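Local coordinates for protein 3-oxo-glucose-6-phosphate:glutamate aminotransferase (Bacillus subtilis subsp. subtilis, PDB 4K2M) that catalyses the reversible, pyridoxal phosphate-dependent transfer of an amino group from glutamate to 3-dehydro-glucose 6-phosphate, giving kanosamine 6-phosphate on the route to kanosamine, at residues A[18-23]-A[318-323]; A[371-376]-A[433-438]. One frame throughout, in Å; residues are numbered along the deposited sequence.

Contact 1: A[18-23]-A[318-323]; sequences SLLKHL and KRLFLA. With ACT (acetate ion), chain F.
Leu20 of helix 13-24 sets its side chain between Leu320 and Phe321, neighbours on helix 312-329, and these three residues make the whole apolar contact. With CG anti to the backbone N (chi1 180°), the branch point of Leu20 is carried to the other helix, where the side chain crosses Phe321 at about a right angle. Its CB lies 3.9 Å from Leu320 CD2, and its CD2 packs against CG and CD2 of the same leucine. The other branch goes to the aromatic neighbour: Leu20 CD1 stands 3.8 Å from Phe321 CD1 and comes to the edge of the ring, near its plane. A leucine suits the place because its fork gives each partner a methyl of its own. Phe321 also meets the ring of Phe58 and the side chain of Ile53, while Phe317, one turn earlier on helix 312-329, touches Leu19, Leu20 and Leu23.

The polar chemistry lies apart from this patch. Arg319, extended from CG to NE, carries its guanidinium to an acetate ion, probably from the crystallisation liquor and so incidental to the contact. Arg319 NH2 donates to acetate OXT at 3.0 Å and an N-H...O angle of 166°, and to acetate O through a more bent bond (131°); the NH1 approach to acetate O is so short that its geometry is doubtful. Arg319 NH1 is also bonded to the carbonyl of Trp350. Lys318 gives the same helix a polar link to the N-terminal part, through NZ to Leu57 O and a cation-pi contact with Phe58.

Where Leu20, Leu320 and Phe321 meet, the buried contact consists of branched and aromatic carbon, so it depends on complementary shape and exclusion of water and leaves no charge to be neutralised.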
ATOM      1  N   SER A  18      25.691 -21.041 -15.089  1.00 16.28           N
ATOM      2  CA  SER A  18      27.067 -21.497 -14.959  1.00 18.89           C
ATOM      3  C   SER A  18      27.282 -22.120 -13.586  1.00 17.67           C
ATOM      4  O   SER A  18      27.907 -23.184 -13.458  1.00 21.07           O
ATOM      5  CB  SER A  18      28.044 -20.343 -15.188  1.00 25.47           C
ATOM      6  OG  SER A  18      29.373 -20.828 -15.137  1.00 36.02           O
ATOM      7  N   LEU A  19      26.746 -21.468 -12.555  1.00 15.76           N
ATOM      8  CA  LEU A  19      26.891 -21.952 -11.179  1.00 14.35           C
ATOM      9  C   LEU A  19      26.281 -23.343 -11.023  1.00 16.78           C
ATOM     10  O   LEU A  19      26.802 -24.191 -10.287  1.00 16.44           O
ATOM     11  CB  LEU A  19      26.234 -20.967 -10.196  1.00 13.62           C
ATOM     12  CG  LEU A  19      26.412 -21.245  -8.700  1.00 15.56           C
ATOM     13  CD1 LEU A  19      27.897 -21.331  -8.305  1.00 17.71           C
ATOM     14  CD2 LEU A  19      25.695 -20.161  -7.864  1.00 15.38           C
ATOM     15  N   LEU A  20      25.178 -23.581 -11.730  1.00 15.11           N
ATOM     16  CA  LEU A  20      24.492 -24.874 -11.694  1.00 14.94           C
ATOM     17  C   LEU A  20      25.420 -25.985 -12.172  1.00 18.38           C
ATOM     18  O   LEU A  20      25.539 -27.034 -11.524  1.00 18.53           O
ATOM     19  CB  LEU A  20      23.236 -24.823 -12.578  1.00 17.59           C
ATOM     20  CG  LEU A  20      22.414 -26.115 -12.638  1.00 15.57           C
ATOM     21  CD1 LEU A  20      21.882 -26.480 -11.268  1.00 18.47           C
ATOM     22  CD2 LEU A  20      21.265 -26.010 -13.645  1.00 17.55           C
ATOM     23  N   LYS A  21      26.075 -25.760 -13.305  1.00 16.92           N
ATOM     24  CA  LYS A  21      27.052 -26.735 -13.787  1.00 16.36           C
ATOM     25  C   LYS A  21      28.158 -26.944 -12.765  1.00 19.91           C
ATOM     26  O   LYS A  21      28.588 -28.069 -12.522  1.00 19.93           O
ATOM     27  CB  LYS A  21      27.622 -26.287 -15.124  1.00 21.63           C
ATOM     28  CG  LYS A  21      26.553 -26.184 -16.192  1.00 29.77           C
ATOM     29  CD  LYS A  21      27.071 -25.495 -17.440  1.00 47.41           C
ATOM     30  CE  LYS A  21      25.913 -25.071 -18.329  1.00 52.29           C
ATOM     31  NZ  LYS A  21      26.051 -23.653 -18.760  1.00 61.40           N
ATOM     32  N   HIS A  22      28.614 -25.863 -12.142  1.00 18.11           N
ATOM     33  CA  HIS A  22      29.741 -25.981 -11.220  1.00 17.43           C
ATOM     34  C   HIS A  22      29.398 -26.646  -9.900  1.00 21.95           C
ATOM     35  O   HIS A  22      30.205 -27.391  -9.340  1.00 20.96           O
ATOM     36  CB  HIS A  22      30.411 -24.623 -10.984  1.00 20.07           C
ATOM     37  CG  HIS A  22      31.303 -24.201 -12.109  1.00 29.35           C
ATOM     38  ND1 HIS A  22      32.662 -24.433 -12.104  1.00 20.29           N
ATOM     39  CD2 HIS A  22      31.025 -23.589 -13.285  1.00 27.20           C
ATOM     40  CE1 HIS A  22      33.186 -23.970 -13.228  1.00 26.65           C
ATOM     41  NE2 HIS A  22      32.216 -23.455 -13.960  1.00 24.12           N
ATOM     42  N   LEU A  23      28.198 -26.388  -9.399  1.00 13.42           N
ATOM     43  CA  LEU A  23      27.800 -26.934  -8.113  1.00 13.03           C
ATOM     44  C   LEU A  23      27.348 -28.379  -8.275  1.00 15.64           C
ATOM     45  O   LEU A  23      27.218 -29.107  -7.287  1.00 17.51           O
ATOM     46  CB  LEU A  23      26.724 -26.064  -7.449  1.00 14.79           C
ATOM     47  CG  LEU A  23      27.205 -24.691  -6.971  1.00 18.17           C
ATOM     48  CD1 LEU A  23      26.112 -23.926  -6.225  1.00 17.51           C
ATOM     49  CD2 LEU A  23      28.470 -24.812  -6.085  1.00 18.72           C
ATOM     50  N   LYS A 318      17.891 -22.136  -6.267  1.00 11.04           N
ATOM     51  CA  LYS A 318      17.095 -23.325  -5.959  1.00 11.96           C
ATOM     52  C   LYS A 318      15.959 -23.492  -6.964  1.00 12.24           C
ATOM     53  O   LYS A 318      15.654 -24.612  -7.376  1.00 10.17           O
ATOM     54  CB  LYS A 318      16.573 -23.271  -4.524  1.00 10.36           C
ATOM     55  CG  LYS A 318      17.678 -23.541  -3.470  1.00 12.94           C
ATOM     56  CD  LYS A 318      17.099 -23.542  -2.063  1.00 15.01           C
ATOM     57  CE  LYS A 318      16.425 -24.877  -1.748  1.00 18.40           C
ATOM     58  NZ  LYS A 318      15.819 -24.847  -0.370  1.00 17.42           N
ATOM     59  N   ARG A 319      15.333 -22.385  -7.349  1.00  9.91           N
ATOM     60  CA  ARG A 319      14.313 -22.434  -8.399  1.00 10.96           C
ATOM     61  C   ARG A 319      14.858 -22.989  -9.697  1.00 10.38           C
ATOM     62  O   ARG A 319      14.199 -23.812 -10.348  1.00 13.21           O
ATOM     63  CB  ARG A 319      13.720 -21.041  -8.644  1.00 10.87           C
ATOM     64  CG  ARG A 319      12.857 -20.539  -7.503  1.00  9.93           C
ATOM     65  CD  ARG A 319      12.382 -19.115  -7.838  1.00  9.21           C
ATOM     66  NE  ARG A 319      11.496 -18.582  -6.802  1.00 12.71           N
ATOM     67  CZ  ARG A 319      10.172 -18.720  -6.807  1.00 15.02           C
ATOM     68  NH1 ARG A 319       9.576 -19.361  -7.802  1.00 12.07           N
ATOM     69  NH2 ARG A 319       9.446 -18.235  -5.798  1.00 13.43           N
ATOM     70  N   LEU A 320      16.058 -22.552 -10.077  1.00 11.09           N
ATOM     71  CA  LEU A 320      16.672 -23.039 -11.307  1.00 11.38           C
ATOM     72  C   LEU A 320      16.932 -24.551 -11.205  1.00 11.44           C
ATOM     73  O   LEU A 320      16.700 -25.299 -12.168  1.00 12.66           O
ATOM     74  CB  LEU A 320      17.984 -22.297 -11.584  1.00 11.65           C
ATOM     75  CG  LEU A 320      18.902 -22.937 -12.630  1.00 12.47           C
ATOM     76  CD1 LEU A 320      18.268 -22.911 -14.013  1.00 14.82           C
ATOM     77  CD2 LEU A 320      20.282 -22.265 -12.640  1.00 12.88           C
ATOM     78  N   PHE A 321      17.424 -24.992 -10.050  1.00 11.43           N
ATOM     79  CA  PHE A 321      17.713 -26.412  -9.864  1.00 14.62           C
ATOM     80  C   PHE A 321      16.437 -27.214 -10.037  1.00 14.49           C
ATOM     81  O   PHE A 321      16.424 -28.247 -10.715  1.00 12.82           O
ATOM     82  CB  PHE A 321      18.319 -26.702  -8.486  1.00 13.76           C
ATOM     83  CG  PHE A 321      18.701 -28.147  -8.296  1.00 12.77           C
ATOM     84  CD1 PHE A 321      19.910 -28.624  -8.795  1.00 14.33           C
ATOM     85  CD2 PHE A 321      17.849 -29.030  -7.645  1.00 15.67           C
ATOM     86  CE1 PHE A 321      20.277 -29.957  -8.637  1.00 18.20           C
ATOM     87  CE2 PHE A 321      18.207 -30.367  -7.481  1.00 15.09           C
ATOM     88  CZ  PHE A 321      19.424 -30.828  -7.987  1.00 18.51           C
ATOM     89  N   LEU A 322      15.360 -26.737  -9.424  1.00 11.63           N
ATOM     90  CA  LEU A 322      14.064 -27.390  -9.565  1.00 12.11           C
ATOM     91  C   LEU A 322      13.604 -27.436 -11.020  1.00 14.14           C
ATOM     92  O   LEU A 322      13.112 -28.468 -11.480  1.00 12.76           O
ATOM     93  CB  LEU A 322      13.007 -26.680  -8.717  1.00  9.78           C
ATOM     94  CG  LEU A 322      13.177 -26.928  -7.219  1.00 10.45           C
ATOM     95  CD1 LEU A 322      12.270 -25.966  -6.450  1.00 10.89           C
ATOM     96  CD2 LEU A 322      12.866 -28.392  -6.826  1.00 10.10           C
ATOM     97  N   ALA A 323      13.753 -26.330 -11.742  1.00  9.84           N
ATOM     98  CA  ALA A 323      13.309 -26.274 -13.129  1.00 14.81           C
ATOM     99  C   ALA A 323      14.124 -27.247 -13.971  1.00 15.39           C
ATOM    100  O   ALA A 323      13.580 -27.984 -14.794  1.00 12.51           O
ATOM    101  CB  ALA A 323      13.417 -24.850 -13.687  1.00 14.20           C
TER
HETATM  102  C   ACT F 504       6.297 -18.806  -6.502  1.00 25.89           C
HETATM  103  O   ACT F 504       7.235 -19.357  -7.056  1.00 48.80           O
HETATM  104  OXT ACT F 504       6.478 -18.259  -5.420  1.00 43.09           O
HETATM  105  CH3 ACT F 504       4.934 -18.833  -7.148  1.00 30.91           C

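Contact 2: A[371-376]-A[433-438]; sequences EDFGVQ and LFHVIK
Phe373 and His435 form an offset edge-to-face aromatic pair, joining the C-terminal end of helix 362-373 to helix 423-441. Starting at CB, the Phe373 side chain swings CG beside its own backbone N (chi1 -54°), which turns the ring toward the second helix. Farther out, CD2 skirts Val436 CG2, and CE2 approaches that methyl to 3.8 Å, with the methyl lying in the plane of the ring. The tip, CZ, goes to the histidine: it sits over one face of the imidazole, displaced toward the rim. The ring planes stand at 77°, and the centroids are 5.3 Å apart.

Phenylalanine suits this place because its flat ring has an edge long enough to meet a methyl and an aromatic face together. Asp372 CB covers the centre of one Phe373 face, 3.8 Å above it. The buried Val436 also touches Lys368 and Leu369, so its branched side chain fills the junction between the helices, whereas His435 is exposed, and its imidazole suits the margin because one face can take the phenyl edge while the ring remains a polar group near solvent. The closest approach is Phe373 CZ to His435 ND1, 3.6 Å.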
ATOM      1  N   GLU A 371      -6.849 -36.070  -7.456  1.00 23.13           N
ATOM      2  CA  GLU A 371      -7.629 -37.158  -6.861  1.00 23.10           C
ATOM      3  C   GLU A 371      -6.803 -38.415  -6.600  1.00 21.22           C
ATOM      4  O   GLU A 371      -6.913 -39.026  -5.529  1.00 25.64           O
ATOM      5  CB  GLU A 371      -8.817 -37.508  -7.756  1.00 24.54           C
ATOM      6  CG  GLU A 371      -9.902 -36.458  -7.780  1.00 28.25           C
ATOM      7  CD  GLU A 371     -11.100 -36.891  -8.615  1.00 54.55           C
ATOM      8  OE1 GLU A 371     -10.984 -37.910  -9.336  1.00 47.75           O
ATOM      9  OE2 GLU A 371     -12.151 -36.215  -8.550  1.00 56.64           O
ATOM     10  N   ASP A 372      -5.974 -38.804  -7.567  1.00 18.30           N
ATOM     11  CA  ASP A 372      -5.259 -40.065  -7.463  1.00 22.65           C
ATOM     12  C   ASP A 372      -3.964 -39.929  -6.682  1.00 21.88           C
ATOM     13  O   ASP A 372      -3.527 -40.882  -6.031  1.00 21.75           O
ATOM     14  CB  ASP A 372      -4.980 -40.648  -8.853  1.00 22.40           C
ATOM     15  CG  ASP A 372      -6.252 -41.015  -9.603  1.00 36.27           C
ATOM     16  OD1 ASP A 372      -7.299 -41.193  -8.952  1.00 31.41           O
ATOM     17  OD2 ASP A 372      -6.201 -41.125 -10.847  1.00 40.51           O
ATOM     18  N   PHE A 373      -3.347 -38.751  -6.730  1.00 19.36           N
ATOM     19  CA  PHE A 373      -2.037 -38.616  -6.099  1.00 17.94           C
ATOM     20  C   PHE A 373      -1.859 -37.435  -5.160  1.00 17.99           C
ATOM     21  O   PHE A 373      -0.782 -37.263  -4.586  1.00 20.92           O
ATOM     22  CB  PHE A 373      -0.938 -38.617  -7.166  1.00 15.09           C
ATOM     23  CG  PHE A 373      -1.001 -39.799  -8.075  1.00 19.35           C
ATOM     24  CD1 PHE A 373      -0.803 -41.083  -7.578  1.00 28.61           C
ATOM     25  CD2 PHE A 373      -1.281 -39.640  -9.418  1.00 19.33           C
ATOM     26  CE1 PHE A 373      -0.873 -42.185  -8.421  1.00 23.26           C
ATOM     27  CE2 PHE A 373      -1.346 -40.734 -10.266  1.00 25.22           C
ATOM     28  CZ  PHE A 373      -1.137 -42.012  -9.763  1.00 26.00           C
ATOM     29  N   GLY A 374      -2.911 -36.644  -4.982  1.00 15.82           N
ATOM     30  CA  GLY A 374      -2.856 -35.516  -4.065  1.00 17.38           C
ATOM     31  C   GLY A 374      -1.939 -34.412  -4.576  1.00 12.87           C
ATOM     32  O   GLY A 374      -1.511 -33.538  -3.807  1.00 18.11           O
ATOM     33  N   VAL A 375      -1.651 -34.440  -5.873  1.00 12.99           N
ATOM     34  CA  VAL A 375      -0.776 -33.432  -6.486  1.00 13.05           C
ATOM     35  C   VAL A 375      -1.583 -32.261  -7.034  1.00 22.92           C
ATOM     36  O   VAL A 375      -2.371 -32.429  -7.965  1.00 17.94           O
ATOM     37  CB  VAL A 375       0.064 -34.052  -7.619  1.00 18.43           C
ATOM     38  CG1 VAL A 375       0.832 -32.973  -8.386  1.00 16.54           C
ATOM     39  CG2 VAL A 375       1.040 -35.075  -7.040  1.00 17.70           C
ATOM     40  N   GLN A 376      -1.375 -31.072  -6.467  1.00 15.07           N
ATOM     41  CA  GLN A 376      -2.101 -29.875  -6.900  1.00 15.71           C
ATOM     42  C   GLN A 376      -1.308 -29.100  -7.948  1.00 16.17           C
ATOM     43  O   GLN A 376      -0.110 -28.848  -7.790  1.00 19.37           O
ATOM     44  CB  GLN A 376      -2.417 -28.987  -5.684  1.00 25.55           C
ATOM     45  CG  GLN A 376      -3.011 -27.624  -6.030  1.00 30.77           C
ATOM     46  CD  GLN A 376      -3.402 -26.796  -4.801  1.00 56.47           C
ATOM     47  OE1 GLN A 376      -2.626 -26.649  -3.845  1.00 22.07           O
ATOM     48  NE2 GLN A 376      -4.613 -26.243  -4.831  1.00 37.87           N
ATOM     49  N   LEU A 433       2.618 -37.352 -12.906  1.00 17.80           N
ATOM     50  CA  LEU A 433       2.437 -36.871 -14.264  1.00 19.53           C
ATOM     51  C   LEU A 433       2.671 -38.001 -15.269  1.00 22.30           C
ATOM     52  O   LEU A 433       1.897 -38.154 -16.232  1.00 19.76           O
ATOM     53  CB  LEU A 433       3.370 -35.695 -14.548  1.00 20.40           C
ATOM     54  CG  LEU A 433       3.042 -34.871 -15.789  1.00 30.15           C
ATOM     55  CD1 LEU A 433       1.674 -34.197 -15.640  1.00 26.14           C
ATOM     56  CD2 LEU A 433       4.134 -33.831 -16.019  1.00 30.11           C
ATOM     57  N   PHE A 434       3.727 -38.789 -15.055  1.00 19.31           N
ATOM     58  CA  PHE A 434       3.992 -39.931 -15.926  1.00 22.15           C
ATOM     59  C   PHE A 434       2.800 -40.895 -15.915  1.00 20.92           C
ATOM     60  O   PHE A 434       2.320 -41.324 -16.971  1.00 22.21           O
ATOM     61  CB  PHE A 434       5.275 -40.662 -15.506  1.00 21.77           C
ATOM     62  CG  PHE A 434       6.503 -40.206 -16.236  1.00 22.59           C
ATOM     63  CD1 PHE A 434       6.799 -40.709 -17.500  1.00 26.63           C
ATOM     64  CD2 PHE A 434       7.381 -39.292 -15.657  1.00 24.27           C
ATOM     65  CE1 PHE A 434       7.943 -40.308 -18.174  1.00 29.43           C
ATOM     66  CE2 PHE A 434       8.538 -38.881 -16.337  1.00 22.17           C
ATOM     67  CZ  PHE A 434       8.813 -39.391 -17.591  1.00 23.34           C
ATOM     68  N   HIS A 435       2.301 -41.208 -14.724  1.00 18.17           N
ATOM     69  CA  HIS A 435       1.183 -42.137 -14.606  1.00 22.51           C
ATOM     70  C   HIS A 435      -0.096 -41.595 -15.252  1.00 30.47           C
ATOM     71  O   HIS A 435      -0.755 -42.295 -16.016  1.00 26.40           O
ATOM     72  CB  HIS A 435       0.915 -42.487 -13.142  1.00 25.56           C
ATOM     73  CG  HIS A 435      -0.054 -43.609 -12.965  0.39 32.06           C
ATOM     74  ND1 HIS A 435      -1.415 -43.440 -13.089  1.00 46.57           N
ATOM     75  CD2 HIS A 435       0.142 -44.920 -12.688  0.83 44.98           C
ATOM     76  CE1 HIS A 435      -2.018 -44.599 -12.891  1.00 55.34           C
ATOM     77  NE2 HIS A 435      -1.097 -45.512 -12.643  1.00 63.89           N
ATOM     78  N   VAL A 436      -0.451 -40.354 -14.932  1.00 20.31           N
ATOM     79  CA  VAL A 436      -1.678 -39.750 -15.463  1.00 23.97           C
ATOM     80  C   VAL A 436      -1.652 -39.576 -16.986  1.00 30.53           C
ATOM     81  O   VAL A 436      -2.632 -39.883 -17.670  1.00 32.36           O
ATOM     82  CB  VAL A 436      -1.995 -38.405 -14.787  1.00 21.31           C
ATOM     83  CG1 VAL A 436      -3.166 -37.709 -15.492  1.00 23.38           C
ATOM     84  CG2 VAL A 436      -2.319 -38.624 -13.318  1.00 21.96           C
ATOM     85  N   ILE A 437      -0.538 -39.089 -17.521  1.00 22.49           N
ATOM     86  CA  ILE A 437      -0.457 -38.831 -18.960  1.00 32.79           C
ATOM     87  C   ILE A 437      -0.543 -40.121 -19.776  1.00 39.52           C
ATOM     88  O   ILE A 437      -1.159 -40.154 -20.844  1.00 42.45           O
ATOM     89  CB  ILE A 437       0.785 -37.997 -19.332  1.00 39.62           C
ATOM     90  CG1 ILE A 437       0.360 -36.566 -19.655  1.00 48.91           C
ATOM     91  CG2 ILE A 437       1.522 -38.590 -20.538  1.00 42.72           C
ATOM     92  CD1 ILE A 437       1.050 -35.524 -18.829  1.00 43.38           C
ATOM     93  N   LYS A 438       0.047 -41.194 -19.265  1.00 40.06           N
ATOM     94  CA  LYS A 438      -0.024 -42.467 -19.966  1.00 48.96           C
ATOM     95  C   LYS A 438      -1.428 -43.061 -19.864  1.00 54.13           C
ATOM     96  O   LYS A 438      -1.828 -43.889 -20.680  1.00 56.23           O
ATOM     97  CB  LYS A 438       1.078 -43.410 -19.481  1.00 51.37           C
ATOM     98  CG  LYS A 438       2.449 -42.761 -19.668  1.00 51.07           C
ATOM     99  CD  LYS A 438       3.621 -43.718 -19.657  1.00 49.59           C
ATOM    100  CE  LYS A 438       4.872 -42.965 -20.106  1.00 62.49           C
ATOM    101  NZ  LYS A 438       6.008 -43.851 -20.488  1.00 63.26           N
TER

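From the N terminus, the chain first enters helix 13-24, whose residues 18-23 are followed by 294 residues, among them the seven-stranded mixed sheet, before 318-323 closes contact 1. That long loop fastens the N-terminal domain to the aminotransferase part at helix 312-329. Contact 2 then opens at 371-376 and closes at 433-438, after a much shorter excursion through the antiparallel strand 412-415, tying helix 362-373 to the C-terminal helix 423-441. The two loops follow in series, neither nested nor crossed. Their centres are about 26 Å apart, yet Leu322 O bonds to Gln426 of helix 423-441, linking the helices of the two contacts.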